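Leucine aminopeptidase 2 (Saccharomyces cerevisiae, PDB 2XQ0) is a zinc-dependent aminopeptidase of the M1 family that preferentially trims di- and tripeptides and has a weak epoxide hydrolase activity, opening leukotriene A4 in vitro. Local coordinates at residues A[326-330]-A[413-418]; A[560-564]-A[578-582]. One frame throughout, in Å; residues are numbered along the deposited sequence.

Contact 1 of 2, residues A[326-330]-A[413-418]; sequences WTVYL and FIRHYF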
ATOM      1  N   TRP A 326      -5.498  -8.881   7.017  1.00 15.37           N
ATOM      2  CA  TRP A 326      -4.516  -9.868   7.454  1.00 14.69           C
ATOM      3  C   TRP A 326      -3.108  -9.263   7.566  1.00 20.64           C
ATOM      4  O   TRP A 326      -2.419  -9.448   8.586  1.00 20.92           O
ATOM      5  CB  TRP A 326      -4.511 -11.062   6.484  1.00 13.89           C
ATOM      6  CG  TRP A 326      -5.442 -12.145   6.913  1.00 27.35           C
ATOM      7  CD1 TRP A 326      -6.605 -12.529   6.312  1.00 27.90           C
ATOM      8  CD2 TRP A 326      -5.278 -12.991   8.049  1.00 27.70           C
ATOM      9  NE1 TRP A 326      -7.176 -13.570   7.009  1.00 28.09           N
ATOM     10  CE2 TRP A 326      -6.377 -13.872   8.079  1.00 28.41           C
ATOM     11  CE3 TRP A 326      -4.305 -13.090   9.047  1.00 24.80           C
ATOM     12  CZ2 TRP A 326      -6.536 -14.832   9.073  1.00 25.84           C
ATOM     13  CZ3 TRP A 326      -4.469 -14.053  10.038  1.00 25.61           C
ATOM     14  CH2 TRP A 326      -5.562 -14.906  10.039  1.00 23.53           C
ATOM     15  N   THR A 327      -2.674  -8.544   6.522  1.00 15.25           N
ATOM     16  CA  THR A 327      -1.330  -7.938   6.524  1.00 16.00           C
ATOM     17  C   THR A 327      -1.102  -7.047   7.746  1.00 13.60           C
ATOM     18  O   THR A 327      -0.075  -7.154   8.399  1.00 16.96           O
ATOM     19  CB  THR A 327      -1.041  -7.163   5.230  1.00 16.37           C
ATOM     20  OG1 THR A 327      -1.154  -8.071   4.121  1.00 21.91           O
ATOM     21  CG2 THR A 327       0.369  -6.517   5.253  1.00 14.06           C
ATOM     22  N   VAL A 328      -2.058  -6.177   8.053  1.00 18.10           N
ATOM     23  CA  VAL A 328      -1.918  -5.268   9.180  1.00 14.92           C
ATOM     24  C   VAL A 328      -1.859  -6.103  10.464  1.00 22.09           C
ATOM     25  O   VAL A 328      -1.072  -5.811  11.370  1.00 19.40           O
ATOM     26  CB  VAL A 328      -3.079  -4.207   9.234  1.00 19.02           C
ATOM     27  CG1 VAL A 328      -2.990  -3.360  10.519  1.00 15.90           C
ATOM     28  CG2 VAL A 328      -3.037  -3.267   8.006  1.00 16.58           C
ATOM     29  N   TYR A 329      -2.685  -7.151  10.526  1.00 15.49           N
ATOM     30  CA  TYR A 329      -2.673  -8.075  11.668  1.00 17.19           C
ATOM     31  C   TYR A 329      -1.301  -8.732  11.810  1.00 22.57           C
ATOM     32  O   TYR A 329      -0.649  -8.668  12.875  1.00 18.37           O
ATOM     33  CB  TYR A 329      -3.809  -9.131  11.578  1.00 24.16           C
ATOM     34  CG  TYR A 329      -3.710 -10.132  12.711  1.00 24.09           C
ATOM     35  CD1 TYR A 329      -4.203  -9.831  13.978  1.00 23.43           C
ATOM     36  CD2 TYR A 329      -3.059 -11.340  12.531  1.00 16.80           C
ATOM     37  CE1 TYR A 329      -4.068 -10.725  15.028  1.00 20.64           C
ATOM     38  CE2 TYR A 329      -2.914 -12.217  13.558  1.00 17.04           C
ATOM     39  CZ  TYR A 329      -3.411 -11.905  14.808  1.00 21.10           C
ATOM     40  OH  TYR A 329      -3.259 -12.793  15.837  1.00 26.07           O
ATOM     41  N   LEU A 330      -0.834  -9.338  10.728  1.00 16.21           N
ATOM     42  CA  LEU A 330       0.474  -9.989  10.750  1.00 18.46           C
ATOM     43  C   LEU A 330       1.644  -9.037  11.057  1.00 18.38           C
ATOM     44  O   LEU A 330       2.504  -9.363  11.852  1.00 21.10           O
ATOM     45  CB  LEU A 330       0.723 -10.751   9.446  1.00 15.83           C
ATOM     46  CG  LEU A 330      -0.216 -11.948   9.256  1.00 27.03           C
ATOM     47  CD1 LEU A 330      -0.085 -12.531   7.838  1.00 28.02           C
ATOM     48  CD2 LEU A 330       0.027 -13.021  10.337  1.00 22.98           C
ATOM     49  N   PHE A 413      -4.476 -21.877  13.612  1.00 28.20           N
ATOM     50  CA  PHE A 413      -5.390 -21.518  12.527  1.00 26.37           C
ATOM     51  C   PHE A 413      -4.678 -20.723  11.420  1.00 26.59           C
ATOM     52  O   PHE A 413      -4.852 -20.986  10.234  1.00 30.03           O
ATOM     53  CB  PHE A 413      -6.583 -20.710  13.030  1.00 29.37           C
ATOM     54  CG  PHE A 413      -7.422 -20.135  11.914  1.00 34.70           C
ATOM     55  CD1 PHE A 413      -8.240 -20.958  11.150  1.00 34.96           C
ATOM     56  CD2 PHE A 413      -7.363 -18.777  11.604  1.00 27.58           C
ATOM     57  CE1 PHE A 413      -9.001 -20.437  10.101  1.00 27.59           C
ATOM     58  CE2 PHE A 413      -8.119 -18.249  10.566  1.00 30.54           C
ATOM     59  CZ  PHE A 413      -8.951 -19.091   9.815  1.00 30.51           C
ATOM     60  N   ILE A 414      -3.894 -19.731  11.819  1.00 24.40           N
ATOM     61  CA  ILE A 414      -3.158 -18.903  10.868  1.00 26.79           C
ATOM     62  C   ILE A 414      -2.313 -19.769   9.923  1.00 27.42           C
ATOM     63  O   ILE A 414      -2.338 -19.599   8.701  1.00 28.46           O
ATOM     64  CB  ILE A 414      -2.267 -17.915  11.628  1.00 25.28           C
ATOM     65  CG1 ILE A 414      -3.138 -16.906  12.379  1.00 22.27           C
ATOM     66  CG2 ILE A 414      -1.295 -17.214  10.699  1.00 24.68           C
ATOM     67  CD1 ILE A 414      -2.314 -15.895  13.166  1.00 29.65           C
ATOM     68  N   ARG A 415      -1.572 -20.709  10.491  1.00 24.23           N
ATOM     69  CA  ARG A 415      -0.775 -21.615   9.677  1.00 25.01           C
ATOM     70  C   ARG A 415      -1.652 -22.469   8.767  1.00 28.67           C
ATOM     71  O   ARG A 415      -1.287 -22.739   7.626  1.00 34.66           O
ATOM     72  CB  ARG A 415       0.065 -22.526  10.565  1.00 25.32           C
ATOM     73  CG  ARG A 415       1.299 -21.840  11.107  1.00 36.63           C
ATOM     74  CD  ARG A 415       1.681 -22.393  12.460  1.00 40.68           C
ATOM     75  NE  ARG A 415       2.451 -21.404  13.201  1.00 38.48           N
ATOM     76  CZ  ARG A 415       2.678 -21.462  14.503  1.00 41.97           C
ATOM     77  NH1 ARG A 415       3.395 -20.510  15.087  1.00 42.07           N
ATOM     78  NH2 ARG A 415       2.192 -22.471  15.214  1.00 45.59           N
ATOM     79  N   HIS A 416      -2.796 -22.915   9.282  1.00 21.17           N
ATOM     80  CA  HIS A 416      -3.671 -23.797   8.517  1.00 28.57           C
ATOM     81  C   HIS A 416      -4.225 -23.030   7.328  1.00 29.66           C
ATOM     82  O   HIS A 416      -4.199 -23.510   6.187  1.00 27.34           O
ATOM     83  CB  HIS A 416      -4.820 -24.292   9.398  1.00 27.32           C
ATOM     84  CG  HIS A 416      -5.799 -25.156   8.676  1.00 38.82           C
ATOM     85  ND1 HIS A 416      -7.004 -24.684   8.205  1.00 43.58           N
ATOM     86  CD2 HIS A 416      -5.748 -26.464   8.332  1.00 42.82           C
ATOM     87  CE1 HIS A 416      -7.658 -25.664   7.609  1.00 42.22           C
ATOM     88  NE2 HIS A 416      -6.917 -26.754   7.670  1.00 46.84           N
ATOM     89  N   TYR A 417      -4.725 -21.834   7.621  1.00 25.92           N
ATOM     90  CA  TYR A 417      -5.270 -20.927   6.622  1.00 26.31           C
ATOM     91  C   TYR A 417      -4.283 -20.662   5.487  1.00 26.92           C
ATOM     92  O   TYR A 417      -4.616 -20.890   4.328  1.00 27.42           O
ATOM     93  CB  TYR A 417      -5.707 -19.618   7.297  1.00 25.17           C
ATOM     94  CG  TYR A 417      -6.156 -18.513   6.356  1.00 25.76           C
ATOM     95  CD1 TYR A 417      -7.403 -18.557   5.737  1.00 29.41           C
ATOM     96  CD2 TYR A 417      -5.346 -17.413   6.111  1.00 20.78           C
ATOM     97  CE1 TYR A 417      -7.823 -17.538   4.883  1.00 26.87           C
ATOM     98  CE2 TYR A 417      -5.750 -16.391   5.245  1.00 29.93           C
ATOM     99  CZ  TYR A 417      -7.000 -16.464   4.636  1.00 33.66           C
ATOM    100  OH  TYR A 417      -7.434 -15.457   3.781  1.00 33.80           O
ATOM    101  N   PHE A 418      -3.074 -20.192   5.801  1.00 20.83           N
ATOM    102  CA  PHE A 418      -2.131 -19.842   4.735  1.00 23.41           C
ATOM    103  C   PHE A 418      -1.629 -21.074   3.973  1.00 25.61           C
ATOM    104  O   PHE A 418      -1.296 -20.981   2.794  1.00 30.05           O
ATOM    105  CB  PHE A 418      -0.988 -18.933   5.237  1.00 23.90           C
ATOM    106  CG  PHE A 418      -1.454 -17.546   5.585  1.00 24.14           C
ATOM    107  CD1 PHE A 418      -1.722 -16.630   4.586  1.00 21.85           C
ATOM    108  CD2 PHE A 418      -1.698 -17.187   6.897  1.00 25.17           C
ATOM    109  CE1 PHE A 418      -2.198 -15.367   4.890  1.00 27.25           C
ATOM    110  CE2 PHE A 418      -2.154 -15.920   7.214  1.00 26.66           C
ATOM    111  CZ  PHE A 418      -2.404 -15.009   6.209  1.00 26.56           C
TER

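Contact 2 of 2, residues A[560-564]-A[578-582]; sequences VFKMF and HLADW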
ATOM      1  N   VAL A 560       8.788  15.465  10.569  1.00 39.86           N
ATOM      2  CA  VAL A 560       8.925  16.730   9.866  1.00 45.51           C
ATOM      3  C   VAL A 560       7.569  17.197   9.339  1.00 41.02           C
ATOM      4  O   VAL A 560       7.237  18.376   9.441  1.00 45.07           O
ATOM      5  CB  VAL A 560       9.946  16.629   8.716  1.00 42.60           C
ATOM      6  CG1 VAL A 560       9.791  17.800   7.759  1.00 39.89           C
ATOM      7  CG2 VAL A 560      11.365  16.554   9.278  1.00 43.80           C
ATOM      8  N   PHE A 561       6.777  16.269   8.807  1.00 41.85           N
ATOM      9  CA  PHE A 561       5.467  16.624   8.276  1.00 38.80           C
ATOM     10  C   PHE A 561       4.571  17.162   9.366  1.00 37.41           C
ATOM     11  O   PHE A 561       3.923  18.186   9.183  1.00 38.52           O
ATOM     12  CB  PHE A 561       4.771  15.439   7.614  1.00 39.55           C
ATOM     13  CG  PHE A 561       3.336  15.718   7.261  1.00 40.99           C
ATOM     14  CD1 PHE A 561       3.011  16.300   6.047  1.00 41.12           C
ATOM     15  CD2 PHE A 561       2.318  15.436   8.157  1.00 51.06           C
ATOM     16  CE1 PHE A 561       1.694  16.580   5.722  1.00 45.40           C
ATOM     17  CE2 PHE A 561       0.999  15.709   7.842  1.00 55.57           C
ATOM     18  CZ  PHE A 561       0.685  16.284   6.616  1.00 49.68           C
ATOM     19  N   LYS A 562       4.523  16.454  10.496  1.00 42.14           N
ATOM     20  CA  LYS A 562       3.736  16.878  11.645  1.00 41.05           C
ATOM     21  C   LYS A 562       4.190  18.240  12.151  1.00 41.30           C
ATOM     22  O   LYS A 562       3.367  19.093  12.476  1.00 43.87           O
ATOM     23  CB  LYS A 562       3.843  15.851  12.764  1.00 45.35           C
ATOM     24  CG  LYS A 562       3.183  14.533  12.431  1.00 48.52           C
ATOM     25  CD  LYS A 562       1.697  14.727  12.239  1.00 46.33           C
ATOM     26  CE  LYS A 562       1.031  13.422  11.872  1.00 44.21           C
ATOM     27  NZ  LYS A 562      -0.400  13.606  11.571  1.00 46.94           N
ATOM     28  N   MET A 563       5.504  18.437  12.221  1.00 43.07           N
ATOM     29  CA  MET A 563       6.065  19.732  12.607  1.00 48.29           C
ATOM     30  C   MET A 563       5.514  20.825  11.713  1.00 46.58           C
ATOM     31  O   MET A 563       5.079  21.864  12.185  1.00 41.55           O
ATOM     32  CB  MET A 563       7.595  19.733  12.505  1.00 56.52           C
ATOM     33  CG  MET A 563       8.202  21.133  12.598  1.00 65.12           C
ATOM     34  SD  MET A 563       9.907  21.253  12.028  1.00 56.59           S
ATOM     35  CE  MET A 563       9.725  20.868  10.293  1.00 50.76           C
ATOM     36  N   PHE A 564       5.536  20.590  10.409  1.00 49.08           N
ATOM     37  CA  PHE A 564       4.969  21.566   9.486  1.00 53.75           C
ATOM     38  C   PHE A 564       3.486  21.804   9.769  1.00 52.82           C
ATOM     39  O   PHE A 564       3.030  22.952   9.808  1.00 50.90           O
ATOM     40  CB  PHE A 564       5.197  21.139   8.040  1.00 54.19           C
ATOM     41  CG  PHE A 564       6.533  21.547   7.500  1.00 56.28           C
ATOM     42  CD1 PHE A 564       6.892  22.884   7.450  1.00 65.53           C
ATOM     43  CD2 PHE A 564       7.424  20.605   7.029  1.00 47.32           C
ATOM     44  CE1 PHE A 564       8.120  23.269   6.947  1.00 64.52           C
ATOM     45  CE2 PHE A 564       8.657  20.990   6.516  1.00 46.93           C
ATOM     46  CZ  PHE A 564       9.002  22.315   6.477  1.00 56.24           C
ATOM     47  N   HIS A 578       8.999  27.158   4.186  1.00 76.67           N
ATOM     48  CA  HIS A 578       9.697  25.890   4.324  1.00 79.33           C
ATOM     49  C   HIS A 578       8.786  24.716   3.977  1.00 70.73           C
ATOM     50  O   HIS A 578       9.241  23.727   3.400  1.00 60.00           O
ATOM     51  CB  HIS A 578      10.285  25.762   5.731  1.00 84.65           C
ATOM     52  CG  HIS A 578      11.161  26.914   6.116  1.00 96.56           C
ATOM     53  ND1 HIS A 578      12.535  26.857   6.058  1.00102.46           N
ATOM     54  CD2 HIS A 578      10.854  28.166   6.533  1.00102.28           C
ATOM     55  CE1 HIS A 578      13.039  28.017   6.436  1.00106.89           C
ATOM     56  NE2 HIS A 578      12.039  28.828   6.732  1.00107.00           N
ATOM     57  N   LEU A 579       7.502  24.837   4.318  1.00 68.42           N
ATOM     58  CA  LEU A 579       6.506  23.853   3.903  1.00 65.96           C
ATOM     59  C   LEU A 579       6.423  23.798   2.390  1.00 57.51           C
ATOM     60  O   LEU A 579       6.437  22.722   1.800  1.00 65.18           O
ATOM     61  CB  LEU A 579       5.120  24.178   4.467  1.00 70.77           C
ATOM     62  CG  LEU A 579       4.003  23.290   3.902  1.00 67.40           C
ATOM     63  CD1 LEU A 579       4.324  21.795   4.108  1.00 53.87           C
ATOM     64  CD2 LEU A 579       2.654  23.642   4.514  1.00 66.04           C
ATOM     65  N   ALA A 580       6.339  24.972   1.767  1.00 65.84           N
ATOM     66  CA  ALA A 580       6.239  25.072   0.311  1.00 62.40           C
ATOM     67  C   ALA A 580       7.397  24.352  -0.369  1.00 65.64           C
ATOM     68  O   ALA A 580       7.188  23.541  -1.271  1.00 65.33           O
ATOM     69  CB  ALA A 580       6.189  26.536  -0.122  1.00 65.56           C
ATOM     70  N   ASP A 581       8.615  24.638   0.082  1.00 69.53           N
ATOM     71  CA  ASP A 581       9.815  24.064  -0.528  1.00 73.46           C
ATOM     72  C   ASP A 581      10.007  22.586  -0.201  1.00 62.36           C
ATOM     73  O   ASP A 581      10.481  21.827  -1.040  1.00 59.64           O
ATOM     74  CB  ASP A 581      11.063  24.837  -0.102  1.00 78.18           C
ATOM     75  CG  ASP A 581      11.012  26.298  -0.503  1.00 82.37           C
ATOM     76  OD1 ASP A 581      10.469  26.616  -1.587  1.00 87.70           O
ATOM     77  OD2 ASP A 581      11.528  27.124   0.277  1.00 81.48           O
ATOM     78  N   TRP A 582       9.667  22.192   1.024  1.00 54.21           N
ATOM     79  CA  TRP A 582       9.747  20.787   1.420  1.00 55.53           C
ATOM     80  C   TRP A 582       8.840  19.918   0.543  1.00 59.31           C
ATOM     81  O   TRP A 582       9.189  18.790   0.173  1.00 54.95           O
ATOM     82  CB  TRP A 582       9.347  20.630   2.883  1.00 54.94           C
ATOM     83  CG  TRP A 582       9.410  19.221   3.396  1.00 56.55           C
ATOM     84  CD1 TRP A 582      10.529  18.536   3.780  1.00 59.64           C
ATOM     85  CD2 TRP A 582       8.306  18.331   3.606  1.00 49.88           C
ATOM     86  NE1 TRP A 582      10.193  17.275   4.207  1.00 48.91           N
ATOM     87  CE2 TRP A 582       8.834  17.123   4.117  1.00 51.79           C
ATOM     88  CE3 TRP A 582       6.925  18.435   3.412  1.00 45.62           C
ATOM     89  CZ2 TRP A 582       8.026  16.028   4.438  1.00 45.75           C
ATOM     90  CZ3 TRP A 582       6.124  17.345   3.730  1.00 46.24           C
ATOM     91  CH2 TRP A 582       6.675  16.161   4.239  1.00 42.94           C
TER

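Contact 1 of 2, residues A[326-330]-A[413-418]
An aromatic cluster among the helices of the M1 catalytic domain, made by W326 with Y417 and F418, joins helix 321-339 to helix 407-420. One face of the W326 indole takes both partners. Y417 lies nearly parallel to it, planes at 17°, but slid aside: CE2 of Y417 stands 3.6 Å from NE1 of W326, and the five-membered ring barely overlaps the phenol. F418 meets that face edge-on, in a T-shaped pair with the six-membered ring, its CZ 3.9 Å from CE3 of W326. The Y417 side chain runs anti to its backbone N (chi1 174°) whereas that of F418 turns back beside it, which lets neighbouring residues reach different parts of one indole. I414 works at the indole edge, CG1 packing 3.9 Å from CH2 of W326.

In M1 peptidases the helix bearing the third zinc ligand follows the HExxH helix, and here E324, which binds the zinc, lies two residues before W326. The indole lies close to the metal site without touching it, packed on S308 of helix 297-311 and L397 of helix 388-403. Aliphatic and phenol groups extend the seam: CD1 of I414 reaches the edge of the Y329 ring, 3.7 Å from its CE2, while the Y329 hydroxyl is hydrogen-bonded to E401 and R333. Segments 326-330 and 413-418 run at 140° to each other, their axes 13.7 Å apart, a separation bridged by large side chains, and CD1 of L330 closes on CZ of F418 at 3.8 Å.

Contact 2 of 2, residues A[560-564]-A[578-582]
F564 pushes its ring against the backbone of the facing helix, where CE1 lies 3.1 Å from N of L579, a tight approach. CA of L579 sits over one ring face as a CH-pi contact, 3.9 Å from the F564 centroid, and CB of H578 comes in at the ring edge. The far rim of F564 leans on the indole of W582 obliquely, planes at 39°, with CE2 of F564 3.7 Å from CG of W582. Onto that same indole face V560 sets CG1, 4.0 Å from the centroid of the five-membered W582 ring, while CB of F561 approaches CH2 of W582 at 3.9 Å. With chi1 at -179° the W582 side chain stretches out toward helix 557-569. Replacing the indole by the methyl of an alanine is likely to leave V560 CG1 and the F564 rim without their shared face and to open a gap beside F561.

Further out, CE of M563 lies over the F564 face opposite L579, and helix 589-600 backs the contact through F591 on W582 and L599 on L579. With segments 560-564 and 578-582 running at 144°, helices 557-569 and 576-582 form an antiparallel hairpin within the all-helical C-terminal domain of the leukotriene A4 hydrolase family.

How the contacts relate
Contact 1 belongs to the peptidase domain and contact 2 to the C-terminal helical domain; they lie on opposite sides of the chain's centre, 38 Å apart between centres and about 17 Å between nearest atoms, without touching. In both, large aromatic side chains join roughly antiparallel helices, but at different distances from the catalytic centre. Contact 1 is the closer to the chemistry: the W326 side chain is about 10 Å from the zinc and about 11 Å from bestatin. The F561 side chain of contact 2 comes to about 13 Å from the inhibitor, and the contact is packing away from the annotated sites.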